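Local coordinates for protein VP1 (Polyomavirus HPyV6, PDB 4PCG) that forms the pentamers from which the polyomavirus capsid is built and probably takes part in attachment to host cells, at residues Thr90-Thr95 with Gln117-Ala122; Thr95-Ser100 with Ser256-Phe261. All coordinates share one frame; numbering follows the deposited sequence. Where two conformers were deposited one is given.

Contact 1: Thr90-Thr95 with Gln117-Ala122; sequences TELIFT and QMYFWA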
loop_
_atom_site.group_PDB
_atom_site.type_symbol
_atom_site.label_atom_id
_atom_site.label_comp_id
_atom_site.label_asym_id
_atom_site.label_seq_id
_atom_site.Cartn_x
_atom_site.Cartn_y
_atom_site.Cartn_z
ATOM N N THR B 90 -11.527 -18.751 -0.543
ATOM C CA THR B 90 -10.543 -19.140 -1.538
ATOM C C THR B 90 -9.187 -18.602 -1.099
ATOM O O THR B 90 -9.087 -17.486 -0.587
ATOM C CB THR B 90 -10.941 -18.719 -2.977
ATOM O OG1 THR B 90 -9.950 -19.163 -3.919
ATOM C CG2 THR B 90 -11.101 -17.213 -3.132
ATOM N N GLU B 91 -8.159 -19.416 -1.282
ATOM C CA GLU B 91 -6.830 -19.121 -0.730
ATOM C C GLU B 91 -5.776 -19.740 -1.618
ATOM O O GLU B 91 -5.988 -20.823 -2.177
ATOM C CB GLU B 91 -6.704 -19.743 0.664
ATOM C CG GLU B 91 -7.759 -19.289 1.691
ATOM C CD GLU B 91 -7.598 -17.850 2.144
ATOM O OE1 GLU B 91 -6.490 -17.287 2.015
ATOM O OE2 GLU B 91 -8.566 -17.270 2.691
ATOM N N LEU B 92 -4.650 -19.044 -1.762
ATOM C CA LEU B 92 -3.525 -19.524 -2.538
ATOM C C LEU B 92 -2.575 -20.328 -1.671
ATOM O O LEU B 92 -2.333 -19.986 -0.497
ATOM C CB LEU B 92 -2.742 -18.354 -3.130
ATOM C CG LEU B 92 -3.332 -17.601 -4.320
ATOM C CD1 LEU B 92 -2.338 -16.630 -4.928
ATOM C CD2 LEU B 92 -3.755 -18.623 -5.359
ATOM N N ILE B 93 -2.021 -21.382 -2.267
ATOM C CA ILE B 93 -1.063 -22.259 -1.621
ATOM C C ILE B 93 0.311 -22.013 -2.236
ATOM O O ILE B 93 0.512 -22.242 -3.423
ATOM C CB ILE B 93 -1.441 -23.750 -1.796
ATOM C CG1 ILE B 93 -2.834 -23.990 -1.226
ATOM C CG2 ILE B 93 -0.453 -24.653 -1.106
ATOM C CD1 ILE B 93 -3.414 -25.321 -1.606
ATOM N N PHE B 94 1.248 -21.549 -1.416
ATOM C CA PHE B 94 2.584 -21.191 -1.914
ATOM C C PHE B 94 3.565 -21.228 -0.760
ATOM O O PHE B 94 3.142 -21.270 0.397
ATOM C CB PHE B 94 2.555 -19.807 -2.577
ATOM C CG PHE B 94 3.750 -19.524 -3.454
ATOM C CD1 PHE B 94 4.086 -20.394 -4.483
ATOM C CD2 PHE B 94 4.526 -18.408 -3.240
ATOM C CE1 PHE B 94 5.180 -20.141 -5.295
ATOM C CE2 PHE B 94 5.615 -18.147 -4.058
ATOM C CZ PHE B 94 5.940 -19.029 -5.068
ATOM N N THR B 95 4.869 -21.226 -1.087
ATOM C CA THR B 95 5.957 -21.127 -0.128
ATOM C C THR B 95 6.970 -20.087 -0.653
ATOM O O THR B 95 7.043 -19.858 -1.858
ATOM C CB THR B 95 6.711 -22.466 -0.026
ATOM O OG1 THR B 95 7.138 -22.837 -1.340
ATOM C CG2 THR B 95 5.805 -23.553 0.557
ATOM N N GLN B 117 2.425 -10.211 -12.612
ATOM C CA GLN B 117 1.598 -11.133 -11.847
ATOM C C GLN B 117 0.139 -11.050 -12.259
ATOM O O GLN B 117 -0.304 -10.049 -12.797
ATOM C CB GLN B 117 1.675 -10.799 -10.357
ATOM C CG GLN B 117 3.082 -10.818 -9.758
ATOM C CD GLN B 117 3.289 -9.811 -8.661
ATOM O OE1 GLN B 117 2.428 -9.613 -7.807
ATOM N NE2 GLN B 117 4.445 -9.197 -8.644
ATOM N N MET B 118 -0.585 -12.110 -11.969
ATOM C CA MET B 118 -2.045 -12.103 -12.072
ATOM C C MET B 118 -2.615 -13.023 -11.026
ATOM O O MET B 118 -2.191 -14.164 -10.924
ATOM C CB MET B 118 -2.513 -12.544 -13.453
ATOM C CG MET B 118 -4.025 -12.639 -13.567
ATOM S SD MET B 118 -4.539 -12.897 -15.264
ATOM C CE MET B 118 -6.264 -13.347 -15.053
ATOM N N TYR B 119 -3.604 -12.532 -10.275
ATOM C CA TYR B 119 -4.293 -13.325 -9.259
ATOM C C TYR B 119 -5.779 -13.272 -9.653
ATOM O O TYR B 119 -6.309 -12.195 -9.804
ATOM C CB TYR B 119 -4.130 -12.689 -7.879
ATOM C CG TYR B 119 -2.681 -12.396 -7.508
ATOM C CD1 TYR B 119 -1.932 -13.349 -6.860
ATOM C CD2 TYR B 119 -2.074 -11.197 -7.833
ATOM C CE1 TYR B 119 -0.609 -13.116 -6.529
ATOM C CE2 TYR B 119 -0.743 -10.957 -7.498
ATOM C CZ TYR B 119 -0.016 -11.923 -6.849
ATOM O OH TYR B 119 1.322 -11.724 -6.504
ATOM N N PHE B 120 -6.416 -14.413 -9.836
ATOM C CA PHE B 120 -7.765 -14.434 -10.387
ATOM C C PHE B 120 -8.531 -15.640 -9.896
ATOM O O PHE B 120 -8.027 -16.762 -9.935
ATOM C CB PHE B 120 -7.703 -14.436 -11.940
ATOM C CG PHE B 120 -9.057 -14.497 -12.602
ATOM C CD1 PHE B 120 -9.675 -15.712 -12.846
ATOM C CD2 PHE B 120 -9.737 -13.334 -12.900
ATOM C CE1 PHE B 120 -10.981 -15.749 -13.383
ATOM C CE2 PHE B 120 -10.990 -13.361 -13.460
ATOM C CZ PHE B 120 -11.614 -14.576 -13.706
ATOM N N TRP B 121 -9.783 -15.412 -9.507
ATOM C CA TRP B 121 -10.703 -16.490 -9.253
ATOM C C TRP B 121 -12.092 -16.119 -9.764
ATOM O O TRP B 121 -12.461 -14.943 -9.836
ATOM C CB TRP B 121 -10.727 -16.876 -7.768
ATOM C CG TRP B 121 -11.233 -15.799 -6.834
ATOM C CD1 TRP B 121 -10.462 -14.911 -6.091
ATOM C CD2 TRP B 121 -12.611 -15.479 -6.531
ATOM N NE1 TRP B 121 -11.294 -14.080 -5.345
ATOM C CE2 TRP B 121 -12.605 -14.401 -5.613
ATOM C CE3 TRP B 121 -13.850 -15.996 -6.962
ATOM C CZ2 TRP B 121 -13.788 -13.829 -5.119
ATOM C CZ3 TRP B 121 -15.029 -15.420 -6.470
ATOM C CH2 TRP B 121 -14.986 -14.348 -5.560
ATOM N N ALA B 122 -12.830 -17.146 -10.143
ATOM C CA ALA B 122 -14.218 -17.012 -10.517
ATOM C C ALA B 122 -15.009 -18.227 -10.046
ATOM O O ALA B 122 -14.514 -19.363 -10.045
ATOM C CB ALA B 122 -14.360 -16.879 -12.024
#
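Tyr119 and Trp121 of Gln117-Ala122 meet Leu92 and Thr90 inside the jelly-roll core of VP1, where Thr90-Leu92 and Tyr119-Trp121, from strands 79-93 and 117-124, run roughly antiparallel, 150° apart, without being sheet neighbours. Their CA atoms remain 8.2 Å apart at Thr90 and Trp121, so side chains alone bridge the gap. At the start, Gln117 acts from the second shell: its OE1 accepts a hydrogen bond from Tyr119 OH at 2.7 Å; the hydroxyl lies above the Gln117 carbonyl plane rather than in it, and the bond holds the hydroxyl end of the ring. Leu92 crosses Tyr119 at about a right angle and sets only CD1 against it, 3.8 Å from Tyr119 CD1, at the ring edge and near its plane. Asp234 and Leu236 of strand 227-239 also pack on this tyrosine. Two residues on, the indole of Trp121 presents a face to Thr90. The two branches of Thr90 divide the work: OG1, anti to the backbone N (chi1 -178°), bonds to Phe264 O and Arg263 NH1, while the methyl makes a CH-pi contact. Thr90 CG2 lies 3.8 Å from the centroid of the five-membered ring of Trp121, 8° off its normal.

Contact 2: Thr95-Ser100 with Ser256-Phe261; sequences TPQLGS and SVQAAF
The Phe261 ring takes Thr95 at its edge: OG1 lies near the ring plane, 3.3 Å from Phe261 CE2, and CG2 of Thr95 reaches the same rim. Gln97 approaches obliquely, its amide plane 85° to the ring and its NE2 3.9 Å from Phe261 CZ, while the neighbouring Phe94 ring meets Phe261 with the planes at about 45°. The Gln97 chain is bent at chi2 (-63°), which folds the amide back over its own loop. There Gln97 NE2 donates to Thr95 O at 2.9 Å, nearly straight, a bond that orients the amide; Ser100 OG lies very close to Gln97 OE1. The Gln258 amide approaches obliquely and is held at both ends: Gln258 NE2 donates to Ala259 O at 2.9 Å, on a lone pair in the carbonyl plane, and OE1 accepts from Arg43 NE. The two amide oxygens, Gln97 OE1 and Gln258 OE1, come within 4.1 Å. A second subunit packs Ile174 on Thr95 and Pro135 on Gln97, and its Tyr47 OH bonds to Gly99 N, which places the loop at the subunit interface of the pentamer. This loop, which follows strand 79-93 and enters a 3-10 turn at Gly99, packs through side chains on the first part of strand 256-274 and the break at Phe261, while Ser256 and Gln258 bond to strand 227-239 through their backbones.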
loop_
_atom_site.group_PDB
_atom_site.type_symbol
_atom_site.label_atom_id
_atom_site.label_comp_id
_atom_site.label_asym_id
_atom_site.label_seq_id
_atom_site.Cartn_x
_atom_site.Cartn_y
_atom_site.Cartn_z
ATOM N N THR B 95 4.869 -21.226 -1.087
ATOM C CA THR B 95 5.957 -21.127 -0.128
ATOM C C THR B 95 6.970 -20.087 -0.653
ATOM O O THR B 95 7.043 -19.858 -1.858
ATOM C CB THR B 95 6.711 -22.466 -0.026
ATOM O OG1 THR B 95 7.138 -22.837 -1.340
ATOM C CG2 THR B 95 5.805 -23.553 0.557
ATOM N N PRO B 96 7.744 -19.455 0.234
ATOM C CA PRO B 96 8.762 -18.521 -0.236
ATOM C C PRO B 96 9.820 -19.221 -1.073
ATOM O O PRO B 96 10.241 -20.319 -0.732
ATOM C CB PRO B 96 9.362 -17.960 1.054
ATOM C CG PRO B 96 9.028 -18.983 2.090
ATOM C CD PRO B 96 7.735 -19.564 1.701
ATOM N N GLN B 97 10.206 -18.578 -2.180
ATOM C CA GLN B 97 11.220 -19.081 -3.068
ATOM C C GLN B 97 12.497 -18.260 -2.873
ATOM O O GLN B 97 12.489 -17.040 -3.017
ATOM C CB GLN B 97 10.740 -18.986 -4.524
ATOM C CG GLN B 97 9.409 -19.652 -4.787
ATOM C CD GLN B 97 9.442 -21.142 -4.538
ATOM O OE1 GLN B 97 10.197 -21.874 -5.188
ATOM N NE2 GLN B 97 8.613 -21.614 -3.606
ATOM N N LEU B 98 13.576 -18.927 -2.490
ATOM C CA LEU B 98 14.881 -18.277 -2.385
ATOM C C LEU B 98 15.774 -18.911 -3.454
ATOM O O LEU B 98 15.608 -18.604 -4.641
ATOM C CB LEU B 98 15.469 -18.389 -0.977
ATOM C CG LEU B 98 15.026 -17.307 0.009
ATOM C CD1 LEU B 98 13.510 -17.335 0.198
ATOM C CD2 LEU B 98 15.757 -17.485 1.331
ATOM N N GLY B 99 16.651 -19.821 -3.064
ATOM C CA GLY B 99 17.627 -20.461 -3.981
ATOM C C GLY B 99 16.975 -21.415 -4.973
ATOM O O GLY B 99 17.585 -21.775 -5.982
ATOM N N SER B 100 15.741 -21.826 -4.707
ATOM C CA SER B 100 14.980 -22.654 -5.655
ATOM C C SER B 100 14.804 -21.969 -7.010
ATOM O O SER B 100 14.538 -22.646 -8.017
ATOM C CB SER B 100 13.581 -22.994 -5.119
ATOM O OG SER B 100 12.730 -21.854 -5.145
ATOM N N SER B 256 11.574 -18.881 -16.351
ATOM C CA SER B 256 10.266 -19.552 -16.431
ATOM C C SER B 256 9.231 -18.832 -15.594
ATOM O O SER B 256 9.579 -18.185 -14.606
ATOM C CB SER B 256 10.394 -20.985 -15.926
ATOM O OG SER B 256 11.373 -21.655 -16.721
ATOM N N VAL B 257 7.961 -18.962 -15.975
ATOM C CA VAL B 257 6.877 -18.410 -15.196
ATOM C C VAL B 257 6.627 -19.279 -13.956
ATOM O O VAL B 257 6.595 -20.491 -14.064
ATOM C CB VAL B 257 5.577 -18.341 -16.007
ATOM C CG1 VAL B 257 4.417 -17.912 -15.125
ATOM C CG2 VAL B 257 5.742 -17.402 -17.192
ATOM N N GLN B 258 6.467 -18.632 -12.795
ATOM C CA GLN B 258 6.124 -19.271 -11.528
ATOM C C GLN B 258 4.645 -19.013 -11.211
ATOM O O GLN B 258 4.219 -17.855 -11.125
ATOM C CB GLN B 258 6.975 -18.674 -10.393
ATOM C CG GLN B 258 6.603 -19.171 -9.008
ATOM C CD GLN B 258 7.136 -20.552 -8.752
ATOM O OE1 GLN B 258 8.339 -20.730 -8.659
ATOM N NE2 GLN B 258 6.262 -21.532 -8.632
ATOM N N ALA B 259 3.892 -20.094 -11.026
ATOM C CA ALA B 259 2.516 -20.028 -10.564
ATOM C C ALA B 259 2.447 -20.479 -9.100
ATOM O O ALA B 259 3.378 -21.081 -8.571
ATOM C CB ALA B 259 1.627 -20.921 -11.449
ATOM N N ALA B 260 1.330 -20.188 -8.448
ATOM C CA ALA B 260 1.057 -20.761 -7.144
ATOM C C ALA B 260 0.927 -22.283 -7.254
ATOM O O ALA B 260 0.687 -22.853 -8.346
ATOM C CB ALA B 260 -0.215 -20.133 -6.544
ATOM N N PHE B 261 1.100 -22.978 -6.143
ATOM C CA PHE B 261 0.976 -24.446 -6.166
ATOM C C PHE B 261 -0.468 -24.919 -6.309
ATOM O O PHE B 261 -0.730 -26.045 -6.705
ATOM C CB PHE B 261 1.586 -25.081 -4.924
ATOM C CG PHE B 261 3.037 -24.759 -4.711
ATOM C CD1 PHE B 261 3.939 -24.767 -5.772
ATOM C CD2 PHE B 261 3.512 -24.505 -3.456
ATOM C CE1 PHE B 261 5.281 -24.498 -5.566
ATOM C CE2 PHE B 261 4.856 -24.234 -3.224
ATOM C CZ PHE B 261 5.753 -24.225 -4.284
#

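Overall arrangement
Both contacts are buried, but contact 1 lies deeper, its centre about 8 Å from the centre of the chain against about 18 Å for contact 2. They share Thr95 and follow one path: strand 79-93 supplies the first segment of contact 1, and its continuation as a loop supplies that of contact 2. Strand 256-274, a neighbour of 79-93 in the sheet, joins them, with Ile93 O and Phe261 N 2.9 Å apart in a probable hydrogen bond. Contact 1 is mostly apolar packing, whereas contact 2 sets a phenylalanine edge against a threonine and brings together two amides whose bonds lead elsewhere than across the contact. A second subunit reaches both, at contact 1 only through Ile93-Thr95.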